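Side-chain contacts in Crov588 (PDB 6NYR), which is of unknown function but, as a leucine-rich-repeat protein closed into a circle, may serve as a scaffold for binding other molecules: residues N70-S75 against I79-Y84; E90-L95 against Q110-N115. All coordinates share one frame; numbering follows the deposited sequence.

Interaction 1 of 2, residues N70-S75 against I79-Y84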
ATOM      1  N   ASN A  70     -26.669 -27.051  -8.505  1.00 71.31           N
ATOM      2  CA  ASN A  70     -28.114 -26.920  -8.582  1.00 73.64           C
ATOM      3  C   ASN A  70     -28.831 -26.910  -7.239  1.00 78.24           C
ATOM      4  O   ASN A  70     -30.062 -26.791  -7.222  1.00 82.35           O
ATOM      5  CB  ASN A  70     -28.699 -28.051  -9.446  1.00 70.85           C
ATOM      6  CG  ASN A  70     -28.454 -27.842 -10.924  1.00 68.41           C
ATOM      7  OD1 ASN A  70     -29.252 -27.205 -11.610  1.00 67.87           O
ATOM      8  ND2 ASN A  70     -27.340 -28.370 -11.421  1.00 67.82           N
ATOM      9  N   PHE A  71     -28.118 -27.038  -6.121  1.00 77.59           N
ATOM     10  CA  PHE A  71     -28.758 -27.124  -4.816  1.00 76.56           C
ATOM     11  C   PHE A  71     -28.044 -26.239  -3.797  1.00 78.63           C
ATOM     12  O   PHE A  71     -27.586 -26.687  -2.748  1.00 82.75           O
ATOM     13  CB  PHE A  71     -28.814 -28.579  -4.346  1.00 75.30           C
ATOM     14  CG  PHE A  71     -29.776 -29.422  -5.127  1.00 74.97           C
ATOM     15  CD1 PHE A  71     -31.140 -29.236  -4.982  1.00 73.76           C
ATOM     16  CD2 PHE A  71     -29.329 -30.387  -6.011  1.00 74.24           C
ATOM     17  CE1 PHE A  71     -32.039 -29.994  -5.697  1.00 71.82           C
ATOM     18  CE2 PHE A  71     -30.225 -31.153  -6.734  1.00 73.05           C
ATOM     19  CZ  PHE A  71     -31.584 -30.956  -6.575  1.00 71.50           C
ATOM     20  N   LEU A  72     -27.962 -24.946  -4.098  1.00 74.77           N
ATOM     21  CA  LEU A  72     -27.428 -24.017  -3.120  1.00 73.52           C
ATOM     22  C   LEU A  72     -28.400 -23.855  -1.956  1.00 74.13           C
ATOM     23  O   LEU A  72     -29.620 -23.979  -2.111  1.00 72.62           O
ATOM     24  CB  LEU A  72     -27.181 -22.640  -3.738  1.00 74.51           C
ATOM     25  CG  LEU A  72     -25.965 -22.405  -4.630  1.00 73.95           C
ATOM     26  CD1 LEU A  72     -24.710 -23.015  -4.082  1.00 70.44           C
ATOM     27  CD2 LEU A  72     -26.306 -22.944  -6.018  1.00 77.46           C
ATOM     28  N   THR A  73     -27.847 -23.556  -0.783  1.00 76.16           N
ATOM     29  CA  THR A  73     -28.662 -23.279   0.391  1.00 78.54           C
ATOM     30  C   THR A  73     -29.664 -22.173   0.081  1.00 74.48           C
ATOM     31  O   THR A  73     -29.365 -21.228  -0.656  1.00 72.50           O
ATOM     32  CB  THR A  73     -27.758 -22.878   1.561  1.00 80.27           C
ATOM     33  OG1 THR A  73     -26.841 -23.945   1.842  1.00 79.39           O
ATOM     34  CG2 THR A  73     -28.577 -22.579   2.803  1.00 82.80           C
ATOM     35  N   GLU A  74     -30.861 -22.299   0.639  1.00 74.51           N
ATOM     36  CA  GLU A  74     -31.884 -21.275   0.474  1.00 74.70           C
ATOM     37  C   GLU A  74     -31.678 -20.121   1.466  1.00 73.33           C
ATOM     38  O   GLU A  74     -32.585 -19.313   1.702  1.00 74.28           O
ATOM     39  CB  GLU A  74     -33.281 -21.881   0.631  1.00 77.15           C
ATOM     40  CG  GLU A  74     -34.423 -20.985   0.149  1.00 79.64           C
ATOM     41  CD  GLU A  74     -34.454 -20.830  -1.368  1.00 78.92           C
ATOM     42  OE1 GLU A  74     -34.561 -21.860  -2.070  1.00 77.57           O
ATOM     43  OE2 GLU A  74     -34.377 -19.685  -1.861  1.00 76.86           O
ATOM     44  N   SER A  75     -30.483 -20.067   2.063  1.00 72.18           N
ATOM     45  CA  SER A  75     -30.036 -18.918   2.839  1.00 72.95           C
ATOM     46  C   SER A  75     -28.854 -18.209   2.197  1.00 71.15           C
ATOM     47  O   SER A  75     -28.415 -17.172   2.708  1.00 69.42           O
ATOM     48  CB  SER A  75     -29.658 -19.345   4.262  1.00 74.24           C
ATOM     49  OG  SER A  75     -30.760 -19.927   4.939  1.00 75.19           O
ATOM     50  N   ILE A  79     -23.107 -15.109  -4.330  1.00 58.57           N
ATOM     51  CA  ILE A  79     -22.148 -16.069  -4.861  1.00 58.61           C
ATOM     52  C   ILE A  79     -21.487 -15.460  -6.088  1.00 57.57           C
ATOM     53  O   ILE A  79     -22.152 -14.878  -6.953  1.00 56.36           O
ATOM     54  CB  ILE A  79     -22.798 -17.427  -5.204  1.00 59.23           C
ATOM     55  CG1 ILE A  79     -21.695 -18.428  -5.577  1.00 57.06           C
ATOM     56  CG2 ILE A  79     -23.782 -17.282  -6.353  1.00 59.60           C
ATOM     57  CD1 ILE A  79     -22.134 -19.862  -5.583  1.00 58.22           C
ATOM     58  N   TYR A  80     -20.166 -15.608  -6.161  1.00 58.98           N
ATOM     59  CA  TYR A  80     -19.355 -15.032  -7.226  1.00 56.94           C
ATOM     60  C   TYR A  80     -18.511 -16.137  -7.841  1.00 56.23           C
ATOM     61  O   TYR A  80     -17.708 -16.767  -7.144  1.00 56.22           O
ATOM     62  CB  TYR A  80     -18.472 -13.910  -6.679  1.00 57.75           C
ATOM     63  CG  TYR A  80     -19.233 -12.916  -5.824  1.00 59.71           C
ATOM     64  CD1 TYR A  80     -19.755 -11.757  -6.377  1.00 59.97           C
ATOM     65  CD2 TYR A  80     -19.436 -13.141  -4.468  1.00 59.98           C
ATOM     66  CE1 TYR A  80     -20.451 -10.847  -5.607  1.00 61.85           C
ATOM     67  CE2 TYR A  80     -20.134 -12.236  -3.687  1.00 60.51           C
ATOM     68  CZ  TYR A  80     -20.641 -11.089  -4.262  1.00 61.46           C
ATOM     69  OH  TYR A  80     -21.337 -10.184  -3.494  1.00 59.89           O
ATOM     70  N   TYR A  81     -18.697 -16.376  -9.136  1.00 56.19           N
ATOM     71  CA  TYR A  81     -18.005 -17.448  -9.833  1.00 55.88           C
ATOM     72  C   TYR A  81     -16.797 -16.911 -10.599  1.00 55.94           C
ATOM     73  O   TYR A  81     -16.653 -15.706 -10.831  1.00 53.73           O
ATOM     74  CB  TYR A  81     -18.954 -18.179 -10.789  1.00 52.54           C
ATOM     75  CG  TYR A  81     -20.001 -19.037 -10.116  1.00 54.16           C
ATOM     76  CD1 TYR A  81     -19.661 -20.257  -9.549  1.00 56.61           C
ATOM     77  CD2 TYR A  81     -21.330 -18.637 -10.063  1.00 53.74           C
ATOM     78  CE1 TYR A  81     -20.611 -21.056  -8.942  1.00 59.73           C
ATOM     79  CE2 TYR A  81     -22.289 -19.429  -9.452  1.00 56.59           C
ATOM     80  CZ  TYR A  81     -21.922 -20.638  -8.898  1.00 60.71           C
ATOM     81  OH  TYR A  81     -22.866 -21.435  -8.289  1.00 62.95           O
ATOM     82  N   GLY A  82     -15.938 -17.844 -11.024  1.00 54.72           N
ATOM     83  CA  GLY A  82     -14.646 -17.528 -11.570  1.00 55.48           C
ATOM     84  C   GLY A  82     -14.528 -17.799 -13.056  1.00 54.51           C
ATOM     85  O   GLY A  82     -15.525 -17.885 -13.786  1.00 53.02           O
ATOM     86  N   ILE A  83     -13.285 -17.983 -13.504  1.00 57.29           N
ATOM     87  CA  ILE A  83     -12.970 -17.898 -14.925  1.00 59.15           C
ATOM     88  C   ILE A  83     -13.396 -19.138 -15.695  1.00 57.77           C
ATOM     89  O   ILE A  83     -13.714 -19.047 -16.888  1.00 58.32           O
ATOM     90  CB  ILE A  83     -11.462 -17.637 -15.091  1.00 60.68           C
ATOM     91  CG1 ILE A  83     -11.122 -17.296 -16.544  1.00 65.51           C
ATOM     92  CG2 ILE A  83     -10.655 -18.865 -14.658  1.00 60.65           C
ATOM     93  CD1 ILE A  83     -11.544 -15.904 -16.950  1.00 69.16           C
ATOM     94  N   TYR A  84     -13.405 -20.303 -15.059  1.00 59.79           N
ATOM     95  CA  TYR A  84     -13.660 -21.553 -15.758  1.00 62.35           C
ATOM     96  C   TYR A  84     -15.090 -22.059 -15.590  1.00 60.16           C
ATOM     97  O   TYR A  84     -15.433 -23.102 -16.157  1.00 61.23           O
ATOM     98  CB  TYR A  84     -12.671 -22.622 -15.272  1.00 64.55           C
ATOM     99  CG  TYR A  84     -11.279 -22.529 -15.867  1.00 67.09           C
ATOM    100  CD1 TYR A  84     -11.091 -22.439 -17.244  1.00 68.26           C
ATOM    101  CD2 TYR A  84     -10.154 -22.540 -15.053  1.00 67.49           C
ATOM    102  CE1 TYR A  84      -9.821 -22.363 -17.793  1.00 69.14           C
ATOM    103  CE2 TYR A  84      -8.875 -22.460 -15.597  1.00 69.24           C
ATOM    104  CZ  TYR A  84      -8.719 -22.373 -16.962  1.00 69.29           C
ATOM    105  OH  TYR A  84      -7.452 -22.297 -17.496  1.00 71.14           O
TER
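L72 reaches from the loop 70-75 toward the start of 79-84 and meets it with both branches of its fork. CD1 of L72 lies 4.3 Å from CD1 of I79, methyl against methyl, while the second methyl, CD2, stands 4.4 Å from the phenol oxygen OH of Y81. The backbones stay well apart, with 9.7 Å between the CA atoms of L72 and I79, and side chains span the interval. I79 does this by being fully stretched: CG1 is anti to the backbone N (chi1 -173°) and CD1 continues the extension. Its CG1 also sits 3.9 Å above the plane of the Y81 ring, displaced toward the rim, and the two side chains form one apolar surface.

That strand side is the tight part. I79 and Y81 are buried, I79 between I57 and L102 of the neighbouring parallel strands and Y81 beside F59, with H87 meeting its ring edge-to-face and K85 in a cation-pi contact. On the loop side the packing thins out, and L72 is partly exposed. Polar bonds help to hold the chain there, the backbone N atoms of N70 and F71 both bonding to OD1 of D47.

The strand belongs to the series lining the inner wall of the ring, and L72 meets the side chains of I79 and Y81 from the loop that precedes it. With no hydrogen bond across and 70 Å² buried in all, the contact relies on non-directional apolar packing, which implies modest strength and little demand on exact orientation.

Interaction 2 of 2, residues E90-L95 against Q110-N115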
ATOM      1  N   GLU A  90     -30.994 -24.052 -16.825  1.00 63.14           N
ATOM      2  CA  GLU A  90     -31.523 -24.797 -15.691  1.00 64.00           C
ATOM      3  C   GLU A  90     -30.797 -24.428 -14.404  1.00 57.66           C
ATOM      4  O   GLU A  90     -31.429 -24.127 -13.386  1.00 51.24           O
ATOM      5  CB  GLU A  90     -31.415 -26.302 -15.954  1.00 69.52           C
ATOM      6  CG  GLU A  90     -31.786 -27.157 -14.747  1.00 74.12           C
ATOM      7  CD  GLU A  90     -32.249 -28.552 -15.123  1.00 74.58           C
ATOM      8  OE1 GLU A  90     -33.215 -28.667 -15.906  1.00 74.57           O
ATOM      9  OE2 GLU A  90     -31.655 -29.533 -14.628  1.00 74.02           O
ATOM     10  N   GLU A  91     -29.462 -24.459 -14.426  1.00 57.82           N
ATOM     11  CA  GLU A  91     -28.691 -24.093 -13.242  1.00 60.53           C
ATOM     12  C   GLU A  91     -29.119 -22.732 -12.701  1.00 58.78           C
ATOM     13  O   GLU A  91     -29.317 -22.562 -11.492  1.00 58.06           O
ATOM     14  CB  GLU A  91     -27.193 -24.099 -13.563  1.00 60.80           C
ATOM     15  CG  GLU A  91     -26.336 -23.529 -12.444  1.00 61.46           C
ATOM     16  CD  GLU A  91     -24.904 -24.026 -12.478  1.00 61.03           C
ATOM     17  OE1 GLU A  91     -24.635 -25.062 -13.123  1.00 61.02           O
ATOM     18  OE2 GLU A  91     -24.042 -23.379 -11.847  1.00 60.89           O
ATOM     19  N   LEU A  92     -29.250 -21.739 -13.585  1.00 56.61           N
ATOM     20  CA  LEU A  92     -29.608 -20.398 -13.135  1.00 58.44           C
ATOM     21  C   LEU A  92     -31.022 -20.374 -12.568  1.00 56.69           C
ATOM     22  O   LEU A  92     -31.298 -19.675 -11.586  1.00 54.51           O
ATOM     23  CB  LEU A  92     -29.477 -19.407 -14.288  1.00 58.41           C
ATOM     24  CG  LEU A  92     -28.100 -19.331 -14.948  1.00 58.58           C
ATOM     25  CD1 LEU A  92     -28.088 -18.234 -16.008  1.00 57.39           C
ATOM     26  CD2 LEU A  92     -27.010 -19.120 -13.909  1.00 57.24           C
ATOM     27  N   GLN A  93     -31.929 -21.129 -13.188  1.00 59.94           N
ATOM     28  CA  GLN A  93     -33.296 -21.235 -12.699  1.00 63.00           C
ATOM     29  C   GLN A  93     -33.350 -21.927 -11.344  1.00 64.14           C
ATOM     30  O   GLN A  93     -34.289 -21.704 -10.570  1.00 64.69           O
ATOM     31  CB  GLN A  93     -34.113 -22.006 -13.735  1.00 62.22           C
ATOM     32  CG  GLN A  93     -35.574 -21.679 -13.825  1.00 63.28           C
ATOM     33  CD  GLN A  93     -36.145 -22.099 -15.173  1.00 60.88           C
ATOM     34  OE1 GLN A  93     -35.399 -22.414 -16.104  1.00 55.82           O
ATOM     35  NE2 GLN A  93     -37.466 -22.108 -15.283  1.00 63.68           N
ATOM     36  N   ASN A  94     -32.350 -22.747 -11.035  1.00 64.04           N
ATOM     37  CA  ASN A  94     -32.271 -23.430  -9.753  1.00 66.38           C
ATOM     38  C   ASN A  94     -31.531 -22.632  -8.689  1.00 66.21           C
ATOM     39  O   ASN A  94     -31.432 -23.101  -7.552  1.00 67.92           O
ATOM     40  CB  ASN A  94     -31.592 -24.794  -9.933  1.00 64.98           C
ATOM     41  CG  ASN A  94     -32.481 -25.793 -10.648  1.00 63.83           C
ATOM     42  OD1 ASN A  94     -33.705 -25.646 -10.672  1.00 64.74           O
ATOM     43  ND2 ASN A  94     -31.872 -26.818 -11.235  1.00 60.78           N
ATOM     44  N   LEU A  95     -31.011 -21.452  -9.019  1.00 65.36           N
ATOM     45  CA  LEU A  95     -30.447 -20.583  -7.996  1.00 66.08           C
ATOM     46  C   LEU A  95     -31.507 -20.277  -6.937  1.00 66.26           C
ATOM     47  O   LEU A  95     -32.696 -20.151  -7.252  1.00 64.41           O
ATOM     48  CB  LEU A  95     -29.934 -19.284  -8.612  1.00 65.78           C
ATOM     49  CG  LEU A  95     -28.688 -19.380  -9.493  1.00 63.33           C
ATOM     50  CD1 LEU A  95     -28.409 -18.040 -10.167  1.00 59.69           C
ATOM     51  CD2 LEU A  95     -27.474 -19.837  -8.699  1.00 62.72           C
ATOM     52  N   GLN A 110     -24.983 -17.761 -23.024  1.00 47.39           N
ATOM     53  CA  GLN A 110     -26.251 -18.162 -23.615  1.00 49.28           C
ATOM     54  C   GLN A 110     -27.299 -17.110 -23.289  1.00 44.35           C
ATOM     55  O   GLN A 110     -27.236 -16.450 -22.248  1.00 42.93           O
ATOM     56  CB  GLN A 110     -26.725 -19.519 -23.104  1.00 53.52           C
ATOM     57  CG  GLN A 110     -25.825 -20.679 -23.444  1.00 56.64           C
ATOM     58  CD  GLN A 110     -26.184 -21.921 -22.651  1.00 60.37           C
ATOM     59  OE1 GLN A 110     -27.288 -22.453 -22.763  1.00 63.04           O
ATOM     60  NE2 GLN A 110     -25.249 -22.378 -21.828  1.00 60.87           N
ATOM     61  N   GLU A 111     -28.276 -16.969 -24.177  1.00 45.19           N
ATOM     62  CA  GLU A 111     -29.300 -15.947 -24.008  1.00 46.31           C
ATOM     63  C   GLU A 111     -30.142 -16.256 -22.776  1.00 45.67           C
ATOM     64  O   GLU A 111     -30.738 -17.333 -22.674  1.00 46.81           O
ATOM     65  CB  GLU A 111     -30.162 -15.871 -25.265  1.00 46.41           C
ATOM     66  CG  GLU A 111     -31.203 -14.779 -25.236  1.00 47.13           C
ATOM     67  CD  GLU A 111     -31.735 -14.456 -26.620  1.00 51.69           C
ATOM     68  OE1 GLU A 111     -31.041 -14.764 -27.615  1.00 48.28           O
ATOM     69  OE2 GLU A 111     -32.838 -13.877 -26.716  1.00 53.69           O
ATOM     70  N   ILE A 112     -30.166 -15.323 -21.830  1.00 45.57           N
ATOM     71  CA  ILE A 112     -31.021 -15.426 -20.651  1.00 47.55           C
ATOM     72  C   ILE A 112     -32.378 -14.828 -21.003  1.00 46.48           C
ATOM     73  O   ILE A 112     -32.464 -13.667 -21.414  1.00 48.29           O
ATOM     74  CB  ILE A 112     -30.410 -14.710 -19.438  1.00 48.52           C
ATOM     75  CG1 ILE A 112     -29.098 -15.373 -19.027  1.00 50.15           C
ATOM     76  CG2 ILE A 112     -31.409 -14.687 -18.279  1.00 46.82           C
ATOM     77  CD1 ILE A 112     -28.358 -14.626 -17.935  1.00 50.05           C
ATOM     78  N   VAL A 113     -33.440 -15.609 -20.818  1.00 49.92           N
ATOM     79  CA  VAL A 113     -34.789 -15.138 -21.104  1.00 52.01           C
ATOM     80  C   VAL A 113     -35.546 -14.835 -19.818  1.00 53.30           C
ATOM     81  O   VAL A 113     -34.985 -14.903 -18.721  1.00 50.89           O
ATOM     82  CB  VAL A 113     -35.559 -16.160 -21.963  1.00 53.03           C
ATOM     83  CG1 VAL A 113     -35.002 -16.189 -23.382  1.00 52.52           C
ATOM     84  CG2 VAL A 113     -35.480 -17.551 -21.346  1.00 53.55           C
ATOM     85  N   GLU A 114     -36.820 -14.473 -19.957  1.00 56.42           N
ATOM     86  CA  GLU A 114     -37.632 -14.058 -18.824  1.00 59.59           C
ATOM     87  C   GLU A 114     -37.736 -15.158 -17.775  1.00 59.26           C
ATOM     88  O   GLU A 114     -37.748 -16.352 -18.087  1.00 57.40           O
ATOM     89  CB  GLU A 114     -39.032 -13.674 -19.313  1.00 65.16           C
ATOM     90  CG  GLU A 114     -39.953 -13.101 -18.257  1.00 71.86           C
ATOM     91  CD  GLU A 114     -41.231 -12.535 -18.853  1.00 77.12           C
ATOM     92  OE1 GLU A 114     -41.388 -12.588 -20.093  1.00 76.78           O
ATOM     93  OE2 GLU A 114     -42.075 -12.035 -18.081  1.00 78.09           O
ATOM     94  N   ASN A 115     -37.803 -14.732 -16.514  1.00 61.73           N
ATOM     95  CA  ASN A 115     -38.060 -15.624 -15.384  1.00 64.77           C
ATOM     96  C   ASN A 115     -36.977 -16.688 -15.238  1.00 65.63           C
ATOM     97  O   ASN A 115     -37.264 -17.865 -15.005  1.00 70.23           O
ATOM     98  CB  ASN A 115     -39.434 -16.289 -15.506  1.00 67.76           C
ATOM     99  CG  ASN A 115     -40.575 -15.323 -15.267  1.00 71.15           C
ATOM    100  OD1 ASN A 115     -41.417 -15.111 -16.139  1.00 74.37           O
ATOM    101  ND2 ASN A 115     -40.611 -14.733 -14.078  1.00 72.09           N
TER
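L92, on the short helix 89-93, faces I112 in the irregular segment 110-115 with their CA atoms 9.1 Å apart, and the backbones draw nearer toward Q93 and N115, where that separation is 7.8 Å. The apolar half of the contact is a single meeting of methyl groups: CD1 of L92 comes within 4.1 Å of CD1 of I112. The two side chains cross at about a right angle, so their ends touch without running alongside each other. The CB of L92 is directed at the loop, whereas the CB of I112 does not aim at the helix. Its CG1 stands beside the backbone N (chi1 -64°), and from there the chain runs on extended (chi2 173°) to bring CD1 to the leucine. L92 also packs on H87, L104, F108 and V116, which makes it part of the interior of this FNIP repeat.

At the outer edge Q93 and N115 are both exposed. NE2 of Q93 lies 4.3 Å from the carbonyl O of N115, too far for a hydrogen bond, and the N115 side chain turns away, so its backbone makes the approach. Within 90-95 the N of N94 bonds to O of E90 at 2.9 Å, and the N of L95 to O of L92 at 3.1 Å. On another side of the helix, E91 forms a salt bridge with K85.

Helix and loop are thus two parts of one repeat, brought together toward the outside of the ring. The chemistry implies a buried methyl pair supplying the cohesion, bordered by exposed polar residues that come close without bonding.

How the interactions relate
Interactions 1 and 2 follow each other along the chain, their centres 13 Å apart, and occupy different depths of the ring. Interaction 1 is the buried one, built on the inner strand 78-80, while interaction 2 lies further out and has two exposed residues among its four. Both are apolar at their centre, leucine against isoleucine, and neither has a hydrogen bond across it; interaction 1 adds a tyrosine, interaction 2 a polar margin. They share no element, yet their segments are joined by a probable hydrogen bond of 2.7 Å between OD1 of N70 and ND2 of N94, which ties the loop 70-75 to segment 90-95.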